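Desmoplakin (Homo sapiens, PDB 3R6N) links intermediate filaments to the desmosomal plaque, its plakin domain probably contributing a rigid rod of spectrin repeats with an SH3 domain. Local coordinates at residues I99-E113 with Y173-I187. Numbering follows the deposited sequence.
Sequences IQATSREIMWINDCE and YMDTLQTQWSWILQI. With D1D ((4S,5S)-1,2-dithiane-4,5-diol), chain C.
With CG of Glu113 anti to the backbone N (chi1 -179°) and the chain extended beyond it, its carboxylate reaches Trp183, whose CG, likewise anti to N, carries the indole to the side of Glu113, while the turn about chi2 leaves NE1 facing the carboxylate. The two segments belong to a spectrin-repeat helical bundle: their axes run nearly parallel, at 23° and 9.6 Å apart, and the side chains interlock as knobs into holes. Ile109 suits the middle because its two branches divide the work: CG2 lies 3.7 Å from CB of Ile184, while CD1 meets the edge of the Trp181 ring at CE3. Reciprocally, Leu177 enters a hole formed by Thr102, Glu105, Ile106 and Ile109, its CD1 lying 3.7 Å from Ile106 CG1; helix 130-161 joins this core where Leu149 touches Glu105 and Trp181.

Polar groups flank the apolar seam. Thr102 CB meets the Tyr173 ring at its edge while Ile99 CG2 lies over one face, and Tyr173 OH shares a hydrogen bond of 3.0 Å with Ser103 OG. An amide suits Gln180 because NE2 can donate almost straight, at 166°, to a lone pair of Asn110 OD1. Glu113 also fills a hole, its aliphatic CG against Ile187. Beyond it, Trp183 NE1 donates over 2.8 Å to Glu113 OE2, which lies near the indole plane but is approached from above the carboxylate plane.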
ATOM      1  N   ILE A  99      23.342  28.949  -8.457  1.00 80.34           N
ATOM      2  CA  ILE A  99      21.933  29.258  -8.233  1.00 80.35           C
ATOM      3  C   ILE A  99      21.053  28.777  -9.380  1.00 83.43           C
ATOM      4  O   ILE A  99      20.043  28.120  -9.155  1.00 82.73           O
ATOM      5  CB  ILE A  99      21.708  30.757  -8.014  1.00 81.76           C
ATOM      6  CG1 ILE A  99      22.528  31.239  -6.822  1.00 79.61           C
ATOM      7  CG2 ILE A  99      20.236  31.044  -7.781  1.00 82.70           C
ATOM      8  CD1 ILE A  99      22.272  32.675  -6.463  1.00 80.94           C
ATOM      9  N   GLN A 100      21.437  29.115 -10.607  1.00 65.02           N
ATOM     10  CA  GLN A 100      20.727  28.638 -11.788  1.00 70.19           C
ATOM     11  C   GLN A 100      20.518  27.133 -11.712  1.00 67.90           C
ATOM     12  O   GLN A 100      19.401  26.638 -11.882  1.00 69.76           O
ATOM     13  CB  GLN A 100      21.500  28.990 -13.060  1.00 75.72           C
ATOM     14  CG  GLN A 100      21.461  30.461 -13.416  1.00 80.64           C
ATOM     15  CD  GLN A 100      22.227  30.771 -14.682  1.00 86.80           C
ATOM     16  OE1 GLN A 100      23.033  29.965 -15.148  1.00 85.93           O
ATOM     17  NE2 GLN A 100      21.977  31.944 -15.250  1.00 93.85           N
ATOM     18  N   ALA A 101      21.601  26.411 -11.449  1.00 79.66           N
ATOM     19  CA  ALA A 101      21.549  24.961 -11.337  1.00 77.87           C
ATOM     20  C   ALA A 101      20.552  24.522 -10.270  1.00 74.60           C
ATOM     21  O   ALA A 101      19.639  23.742 -10.546  1.00 75.71           O
ATOM     22  CB  ALA A 101      22.930  24.406 -11.036  1.00 75.76           C
ATOM     23  N   THR A 102      20.727  25.030  -9.053  1.00 65.19           N
ATOM     24  CA  THR A 102      19.861  24.660  -7.939  1.00 62.58           C
ATOM     25  C   THR A 102      18.421  25.074  -8.206  1.00 64.15           C
ATOM     26  O   THR A 102      17.475  24.408  -7.784  1.00 63.14           O
ATOM     27  CB  THR A 102      20.333  25.308  -6.631  1.00 60.60           C
ATOM     28  OG1 THR A 102      21.697  24.956  -6.397  1.00 60.89           O
ATOM     29  CG2 THR A 102      19.499  24.821  -5.464  1.00 58.84           C
ATOM     30  N   SER A 103      18.264  26.183  -8.916  1.00 68.79           N
ATOM     31  CA  SER A 103      16.946  26.702  -9.223  1.00 69.27           C
ATOM     32  C   SER A 103      16.186  25.720 -10.108  1.00 72.98           C
ATOM     33  O   SER A 103      15.034  25.386  -9.831  1.00 73.53           O
ATOM     34  CB  SER A 103      17.068  28.057  -9.913  1.00 74.05           C
ATOM     35  OG  SER A 103      15.987  28.894  -9.561  1.00 74.14           O
ATOM     36  N   ARG A 104      16.842  25.256 -11.167  1.00 75.98           N
ATOM     37  CA  ARG A 104      16.240  24.306 -12.094  1.00 80.71           C
ATOM     38  C   ARG A 104      16.081  22.932 -11.455  1.00 75.84           C
ATOM     39  O   ARG A 104      15.200  22.160 -11.829  1.00 78.64           O
ATOM     40  CB  ARG A 104      17.079  24.185 -13.370  1.00 85.88           C
ATOM     41  CG  ARG A 104      17.291  25.490 -14.120  1.00 92.19           C
ATOM     42  CD  ARG A 104      17.551  25.223 -15.593  1.00100.93           C
ATOM     43  NE  ARG A 104      16.428  24.516 -16.207  1.00106.78           N
ATOM     44  CZ  ARG A 104      16.446  23.993 -17.429  1.00111.57           C
ATOM     45  NH1 ARG A 104      17.538  24.091 -18.179  1.00114.70           N
ATOM     46  NH2 ARG A 104      15.373  23.368 -17.900  1.00112.56           N
ATOM     47  N   GLU A 105      16.944  22.629 -10.494  1.00 89.02           N
ATOM     48  CA  GLU A 105      16.912  21.337  -9.829  1.00 85.49           C
ATOM     49  C   GLU A 105      15.727  21.245  -8.874  1.00 83.36           C
ATOM     50  O   GLU A 105      15.186  20.163  -8.638  1.00 82.64           O
ATOM     51  CB  GLU A 105      18.216  21.100  -9.079  1.00 81.96           C
ATOM     52  CG  GLU A 105      18.801  19.729  -9.300  1.00 81.94           C
ATOM     53  CD  GLU A 105      18.874  19.361 -10.767  1.00 85.98           C
ATOM     54  OE1 GLU A 105      17.815  19.049 -11.350  1.00 88.95           O
ATOM     55  OE2 GLU A 105      19.989  19.380 -11.339  1.00 87.04           O
ATOM     56  N   ILE A 106      15.330  22.387  -8.325  1.00 67.03           N
ATOM     57  CA  ILE A 106      14.201  22.443  -7.411  1.00 65.49           C
ATOM     58  C   ILE A 106      12.886  22.311  -8.168  1.00 69.97           C
ATOM     59  O   ILE A 106      11.952  21.652  -7.705  1.00 69.12           O
ATOM     60  CB  ILE A 106      14.219  23.748  -6.595  1.00 64.18           C
ATOM     61  CG1 ILE A 106      15.113  23.578  -5.365  1.00 60.38           C
ATOM     62  CG2 ILE A 106      12.817  24.143  -6.171  1.00 63.87           C
ATOM     63  CD1 ILE A 106      15.636  24.880  -4.787  1.00 59.98           C
ATOM     64  N   MET A 107      12.815  22.928  -9.342  1.00 64.28           N
ATOM     65  CA  MET A 107      11.599  22.848 -10.139  1.00 68.35           C
ATOM     66  C   MET A 107      11.343  21.415 -10.581  1.00 70.65           C
ATOM     67  O   MET A 107      10.196  20.982 -10.685  1.00 71.76           O
ATOM     68  CB  MET A 107      11.655  23.774 -11.354  1.00 74.88           C
ATOM     69  CG  MET A 107      10.274  24.235 -11.790  1.00 79.29           C
ATOM     70  SD  MET A 107      10.190  24.858 -13.472  1.00 83.74           S
ATOM     71  CE  MET A 107      10.413  23.348 -14.411  1.00 88.42           C
ATOM     72  N   TRP A 108      12.422  20.684 -10.836  1.00 70.83           N
ATOM     73  CA  TRP A 108      12.323  19.299 -11.267  1.00 71.79           C
ATOM     74  C   TRP A 108      11.666  18.460 -10.182  1.00 66.89           C
ATOM     75  O   TRP A 108      10.706  17.732 -10.433  1.00 69.72           O
ATOM     76  CB  TRP A 108      13.710  18.744 -11.603  1.00 69.93           C
ATOM     77  CG  TRP A 108      13.672  17.378 -12.207  1.00 72.07           C
ATOM     78  CD1 TRP A 108      13.622  17.072 -13.533  1.00 79.42           C
ATOM     79  CD2 TRP A 108      13.666  16.127 -11.505  1.00 67.83           C
ATOM     80  NE1 TRP A 108      13.591  15.710 -13.702  1.00 79.43           N
ATOM     81  CE2 TRP A 108      13.616  15.107 -12.472  1.00 72.25           C
ATOM     82  CE3 TRP A 108      13.699  15.772 -10.151  1.00 67.19           C
ATOM     83  CZ2 TRP A 108      13.601  13.756 -12.133  1.00 70.25           C
ATOM     84  CZ3 TRP A 108      13.683  14.431  -9.817  1.00 65.92           C
ATOM     85  CH2 TRP A 108      13.636  13.440 -10.803  1.00 69.75           C
ATOM     86  N   ILE A 109      12.189  18.571  -8.969  1.00 72.30           N
ATOM     87  CA  ILE A 109      11.653  17.826  -7.845  1.00 68.53           C
ATOM     88  C   ILE A 109      10.227  18.266  -7.562  1.00 69.98           C
ATOM     89  O   ILE A 109       9.348  17.438  -7.343  1.00 70.09           O
ATOM     90  CB  ILE A 109      12.511  18.025  -6.595  1.00 66.25           C
ATOM     91  CG1 ILE A 109      13.968  17.660  -6.900  1.00 65.92           C
ATOM     92  CG2 ILE A 109      11.963  17.198  -5.440  1.00 64.06           C
ATOM     93  CD1 ILE A 109      14.940  18.075  -5.813  1.00 63.68           C
ATOM     94  N   ASN A 110       9.999  19.574  -7.584  1.00 72.74           N
ATOM     95  CA  ASN A 110       8.663  20.119  -7.366  1.00 72.30           C
ATOM     96  C   ASN A 110       7.630  19.546  -8.326  1.00 76.82           C
ATOM     97  O   ASN A 110       6.511  19.224  -7.927  1.00 76.05           O
ATOM     98  CB  ASN A 110       8.680  21.643  -7.476  1.00 72.99           C
ATOM     99  CG  ASN A 110       9.115  22.314  -6.191  1.00 68.33           C
ATOM    100  OD1 ASN A 110       9.437  21.645  -5.207  1.00 65.09           O
ATOM    101  ND2 ASN A 110       9.126  23.641  -6.190  1.00 68.96           N
ATOM    102  N   ASP A 111       8.010  19.428  -9.594  1.00 70.00           N
ATOM    103  CA  ASP A 111       7.125  18.858 -10.603  1.00 76.00           C
ATOM    104  C   ASP A 111       6.869  17.378 -10.340  1.00 74.88           C
ATOM    105  O   ASP A 111       5.754  16.893 -10.520  1.00 77.07           O
ATOM    106  CB  ASP A 111       7.682  19.083 -12.013  1.00 83.53           C
ATOM    107  CG  ASP A 111       7.500  20.516 -12.491  1.00 83.34           C
ATOM    108  OD1 ASP A 111       6.761  21.268 -11.824  1.00 79.22           O
ATOM    109  OD2 ASP A 111       8.090  20.889 -13.530  1.00 86.97           O
ATOM    110  N   CYS A 112       7.902  16.662  -9.910  1.00 81.99           N
ATOM    111  CA  CYS A 112       7.722  15.277  -9.505  1.00 80.88           C
ATOM    112  C   CYS A 112       6.734  15.199  -8.359  1.00 76.10           C
ATOM    113  O   CYS A 112       5.868  14.327  -8.328  1.00 76.80           O
ATOM    114  CB  CYS A 112       9.047  14.659  -9.077  1.00 76.43           C
ATOM    115  SG  CYS A 112      10.040  14.109 -10.451  1.00 80.25           S
ATOM    116  N   GLU A 113       6.878  16.114  -7.409  1.00 80.12           N
ATOM    117  CA  GLU A 113       6.006  16.139  -6.251  1.00 76.37           C
ATOM    118  C   GLU A 113       4.587  16.446  -6.683  1.00 78.85           C
ATOM    119  O   GLU A 113       3.650  15.764  -6.280  1.00 78.50           O
ATOM    120  CB  GLU A 113       6.476  17.180  -5.238  1.00 72.67           C
ATOM    121  CG  GLU A 113       5.612  17.235  -3.993  1.00 70.02           C
ATOM    122  CD  GLU A 113       5.635  18.595  -3.327  1.00 68.51           C
ATOM    123  OE1 GLU A 113       6.334  19.488  -3.848  1.00 69.31           O
ATOM    124  OE2 GLU A 113       4.954  18.772  -2.290  1.00 67.13           O
ATOM    125  N   TYR A 173      20.131  28.447   0.141  1.00 74.20           N
ATOM    126  CA  TYR A 173      19.417  28.026  -1.053  1.00 72.66           C
ATOM    127  C   TYR A 173      19.499  26.510  -1.185  1.00 72.84           C
ATOM    128  O   TYR A 173      18.518  25.857  -1.535  1.00 71.24           O
ATOM    129  CB  TYR A 173      20.008  28.704  -2.287  1.00 72.90           C
ATOM    130  CG  TYR A 173      19.048  28.853  -3.447  1.00 72.34           C
ATOM    131  CD1 TYR A 173      17.988  29.746  -3.386  1.00 71.97           C
ATOM    132  CD2 TYR A 173      19.222  28.125  -4.614  1.00 72.68           C
ATOM    133  CE1 TYR A 173      17.116  29.895  -4.446  1.00 73.13           C
ATOM    134  CE2 TYR A 173      18.357  28.268  -5.681  1.00 74.39           C
ATOM    135  CZ  TYR A 173      17.304  29.155  -5.593  1.00 75.36           C
ATOM    136  OH  TYR A 173      16.440  29.300  -6.655  1.00 77.99           O
ATOM    137  N   MET A 174      20.674  25.959  -0.896  1.00 71.62           N
ATOM    138  CA  MET A 174      20.875  24.515  -0.921  1.00 72.58           C
ATOM    139  C   MET A 174      20.011  23.839   0.134  1.00 73.66           C
ATOM    140  O   MET A 174      19.449  22.770  -0.103  1.00 72.85           O
ATOM    141  CB  MET A 174      22.347  24.167  -0.694  1.00 76.70           C
ATOM    142  CG  MET A 174      23.309  24.815  -1.682  1.00 76.10           C
ATOM    143  SD  MET A 174      23.090  24.276  -3.392  1.00 72.86           S
ATOM    144  CE  MET A 174      23.245  22.501  -3.212  1.00 74.86           C
ATOM    145  N   ASP A 175      19.912  24.461   1.305  1.00 76.29           N
ATOM    146  CA  ASP A 175      19.015  23.979   2.352  1.00 76.44           C
ATOM    147  C   ASP A 175      17.627  23.742   1.773  1.00 72.47           C
ATOM    148  O   ASP A 175      16.996  22.722   2.040  1.00 72.75           O
ATOM    149  CB  ASP A 175      18.928  24.988   3.501  1.00 77.51           C
ATOM    150  CG  ASP A 175      20.128  24.928   4.428  1.00 83.40           C
ATOM    151  OD1 ASP A 175      20.160  25.706   5.408  1.00 85.62           O
ATOM    152  OD2 ASP A 175      21.031  24.098   4.183  1.00 86.75           O
ATOM    153  N   THR A 176      17.162  24.700   0.981  1.00 65.67           N
ATOM    154  CA  THR A 176      15.881  24.590   0.304  1.00 63.17           C
ATOM    155  C   THR A 176      15.837  23.318  -0.529  1.00 63.33           C
ATOM    156  O   THR A 176      14.949  22.484  -0.357  1.00 62.82           O
ATOM    157  CB  THR A 176      15.617  25.818  -0.586  1.00 62.08           C
ATOM    158  OG1 THR A 176      15.318  26.945   0.242  1.00 61.83           O
ATOM    159  CG2 THR A 176      14.441  25.574  -1.509  1.00 61.27           C
ATOM    160  N   LEU A 177      16.807  23.173  -1.426  1.00 64.03           N
ATOM    161  CA  LEU A 177      16.919  21.976  -2.253  1.00 63.87           C
ATOM    162  C   LEU A 177      16.827  20.715  -1.399  1.00 65.12           C
ATOM    163  O   LEU A 177      15.981  19.858  -1.637  1.00 64.34           O
ATOM    164  CB  LEU A 177      18.241  21.985  -3.020  1.00 64.81           C
ATOM    165  CG  LEU A 177      18.494  20.814  -3.970  1.00 65.23           C
ATOM    166  CD1 LEU A 177      17.775  21.032  -5.287  1.00 64.90           C
ATOM    167  CD2 LEU A 177      19.981  20.643  -4.209  1.00 66.97           C
ATOM    168  N   GLN A 178      17.700  20.613  -0.398  1.00 65.12           N
ATOM    169  CA  GLN A 178      17.699  19.474   0.516  1.00 68.48           C
ATOM    170  C   GLN A 178      16.300  19.182   1.056  1.00 67.29           C
ATOM    171  O   GLN A 178      15.871  18.031   1.096  1.00 67.95           O
ATOM    172  CB  GLN A 178      18.671  19.712   1.676  1.00 74.27           C
ATOM    173  CG  GLN A 178      18.588  18.671   2.789  1.00 79.28           C
ATOM    174  CD  GLN A 178      19.105  17.307   2.367  1.00 82.62           C
ATOM    175  OE1 GLN A 178      20.293  17.138   2.090  1.00 85.89           O
ATOM    176  NE2 GLN A 178      18.215  16.324   2.322  1.00 81.60           N
ATOM    177  N   THR A 179      15.600  20.232   1.474  1.00 69.25           N
ATOM    178  CA  THR A 179      14.257  20.089   2.027  1.00 67.49           C
ATOM    179  C   THR A 179      13.306  19.450   1.021  1.00 65.46           C
ATOM    180  O   THR A 179      12.566  18.523   1.355  1.00 65.85           O
ATOM    181  CB  THR A 179      13.672  21.442   2.473  1.00 65.59           C
ATOM    182  OG1 THR A 179      14.381  21.928   3.620  1.00 68.43           O
ATOM    183  CG2 THR A 179      12.201  21.290   2.824  1.00 64.17           C
ATOM    184  N   GLN A 180      13.328  19.948  -0.211  1.00 66.09           N
ATOM    185  CA  GLN A 180      12.475  19.410  -1.259  1.00 65.09           C
ATOM    186  C   GLN A 180      12.826  17.960  -1.563  1.00 65.84           C
ATOM    187  O   GLN A 180      11.947  17.118  -1.731  1.00 65.84           O
ATOM    188  CB  GLN A 180      12.590  20.259  -2.522  1.00 65.13           C
ATOM    189  CG  GLN A 180      12.073  21.660  -2.333  1.00 64.99           C
ATOM    190  CD  GLN A 180      10.800  21.676  -1.517  1.00 63.73           C
ATOM    191  OE1 GLN A 180      10.838  21.571  -0.292  1.00 63.32           O
ATOM    192  NE2 GLN A 180       9.662  21.786  -2.192  1.00 64.18           N
ATOM    193  N   TRP A 181      14.120  17.678  -1.630  1.00 61.46           N
ATOM    194  CA  TRP A 181      14.604  16.339  -1.914  1.00 62.93           C
ATOM    195  C   TRP A 181      14.139  15.343  -0.858  1.00 64.71           C
ATOM    196  O   TRP A 181      13.607  14.278  -1.181  1.00 64.84           O
ATOM    197  CB  TRP A 181      16.129  16.342  -1.992  1.00 64.86           C
ATOM    198  CG  TRP A 181      16.692  15.020  -2.373  1.00 66.99           C
ATOM    199  CD1 TRP A 181      17.465  14.200  -1.602  1.00 71.23           C
ATOM    200  CD2 TRP A 181      16.506  14.347  -3.619  1.00 66.29           C
ATOM    201  NE1 TRP A 181      17.778  13.060  -2.298  1.00 72.59           N
ATOM    202  CE2 TRP A 181      17.201  13.127  -3.538  1.00 69.31           C
ATOM    203  CE3 TRP A 181      15.824  14.661  -4.795  1.00 64.77           C
ATOM    204  CZ2 TRP A 181      17.231  12.222  -4.593  1.00 69.86           C
ATOM    205  CZ3 TRP A 181      15.856  13.762  -5.838  1.00 66.09           C
ATOM    206  CH2 TRP A 181      16.552  12.558  -5.733  1.00 68.11           C
ATOM    207  N   SER A 182      14.348  15.683   0.410  1.00 69.77           N
ATOM    208  CA  SER A 182      13.962  14.792   1.497  1.00 73.13           C
ATOM    209  C   SER A 182      12.472  14.483   1.448  1.00 70.58           C
ATOM    210  O   SER A 182      12.048  13.365   1.752  1.00 72.51           O
ATOM    211  CB  SER A 182      14.331  15.401   2.849  1.00 77.40           C
ATOM    212  OG  SER A 182      15.728  15.329   3.065  1.00 82.40           O
ATOM    213  N   TRP A 183      11.689  15.483   1.052  1.00 63.26           N
ATOM    214  CA  TRP A 183      10.239  15.356   0.987  1.00 61.61           C
ATOM    215  C   TRP A 183       9.791  14.466  -0.179  1.00 60.83           C
ATOM    216  O   TRP A 183       8.874  13.659  -0.025  1.00 61.21           O
ATOM    217  CB  TRP A 183       9.586  16.740   0.930  1.00 59.63           C
ATOM    218  CG  TRP A 183       8.116  16.735   0.632  1.00 61.37           C
ATOM    219  CD1 TRP A 183       7.490  17.373  -0.401  1.00 60.64           C
ATOM    220  CD2 TRP A 183       7.084  16.064   1.370  1.00 61.67           C
ATOM    221  NE1 TRP A 183       6.137  17.141  -0.354  1.00 60.63           N
ATOM    222  CE2 TRP A 183       5.860  16.340   0.723  1.00 60.87           C
ATOM    223  CE3 TRP A 183       7.077  15.254   2.512  1.00 63.46           C
ATOM    224  CZ2 TRP A 183       4.642  15.838   1.181  1.00 61.26           C
ATOM    225  CZ3 TRP A 183       5.862  14.756   2.964  1.00 63.70           C
ATOM    226  CH2 TRP A 183       4.664  15.051   2.299  1.00 62.34           C
ATOM    227  N   ILE A 184      10.444  14.589  -1.332  1.00 59.90           N
ATOM    228  CA  ILE A 184      10.100  13.739  -2.472  1.00 60.51           C
ATOM    229  C   ILE A 184      10.350  12.251  -2.185  1.00 62.01           C
ATOM    230  O   ILE A 184       9.646  11.390  -2.704  1.00 62.72           O
ATOM    231  CB  ILE A 184      10.849  14.152  -3.760  1.00 61.02           C
ATOM    232  CG1 ILE A 184      10.175  13.544  -4.992  1.00 63.11           C
ATOM    233  CG2 ILE A 184      12.305  13.730  -3.697  1.00 61.59           C
ATOM    234  CD1 ILE A 184       8.768  14.034  -5.219  1.00 61.98           C
ATOM    235  N   LEU A 185      11.351  11.961  -1.355  1.00 57.05           N
ATOM    236  CA  LEU A 185      11.675  10.586  -0.983  1.00 60.04           C
ATOM    237  C   LEU A 185      10.667  10.055   0.028  1.00 61.15           C
ATOM    238  O   LEU A 185      10.419   8.852   0.111  1.00 63.22           O
ATOM    239  CB  LEU A 185      13.074  10.521  -0.377  1.00 63.59           C
ATOM    240  CG  LEU A 185      14.213  11.116  -1.205  1.00 62.96           C
ATOM    241  CD1 LEU A 185      15.475  11.284  -0.358  1.00 65.64           C
ATOM    242  CD2 LEU A 185      14.480  10.262  -2.437  1.00 62.90           C
ATOM    243  N   GLN A 186      10.100  10.959   0.814  1.00 59.08           N
ATOM    244  CA  GLN A 186       9.087  10.573   1.779  1.00 60.25           C
ATOM    245  C   GLN A 186       7.838  10.148   1.030  1.00 57.99           C
ATOM    246  O   GLN A 186       7.186   9.167   1.384  1.00 59.53           O
ATOM    247  CB  GLN A 186       8.772  11.731   2.722  1.00 59.95           C
ATOM    248  CG  GLN A 186       9.836  11.963   3.764  1.00 63.73           C
ATOM    249  CD  GLN A 186      10.119  10.723   4.589  1.00 69.33           C
ATOM    250  OE1 GLN A 186       9.299  10.310   5.411  1.00 70.56           O
ATOM    251  NE2 GLN A 186      11.285  10.121   4.372  1.00 68.80           N
ATOM    252  N   ILE A 187       7.517  10.902  -0.014  1.00 61.42           N
ATOM    253  CA  ILE A 187       6.379  10.598  -0.858  1.00 61.13           C
ATOM    254  C   ILE A 187       6.550   9.230  -1.516  1.00 62.82           C
ATOM    255  O   ILE A 187       5.609   8.433  -1.570  1.00 63.83           O
ATOM    256  CB  ILE A 187       6.185  11.689  -1.920  1.00 60.60           C
ATOM    257  CG1 ILE A 187       5.707  12.979  -1.248  1.00 59.08           C
ATOM    258  CG2 ILE A 187       5.197  11.239  -2.986  1.00 62.85           C
ATOM    259  CD1 ILE A 187       5.498  14.128  -2.209  1.00 58.84           C
TER
HETATM  260  S1  D1D C   1      21.319  18.499  -0.998  1.00172.70           S
HETATM  261  C1  D1D C   1      22.864  17.946  -0.360  1.00174.29           C
HETATM  262  C2  D1D C   1      22.967  16.419  -0.368  1.00171.97           C
HETATM  263  O2  D1D C   1      23.451  15.983   0.907  1.00174.05           O
HETATM  264  C3  D1D C   1      21.646  15.712  -0.676  1.00170.57           C
HETATM  265  O3  D1D C   1      21.750  14.343  -0.265  1.00170.61           O
HETATM  266  C4  D1D C   1      21.294  15.744  -2.160  1.00166.89           C
HETATM  267  S4  D1D C   1      20.935  17.404  -2.619  1.00167.16           S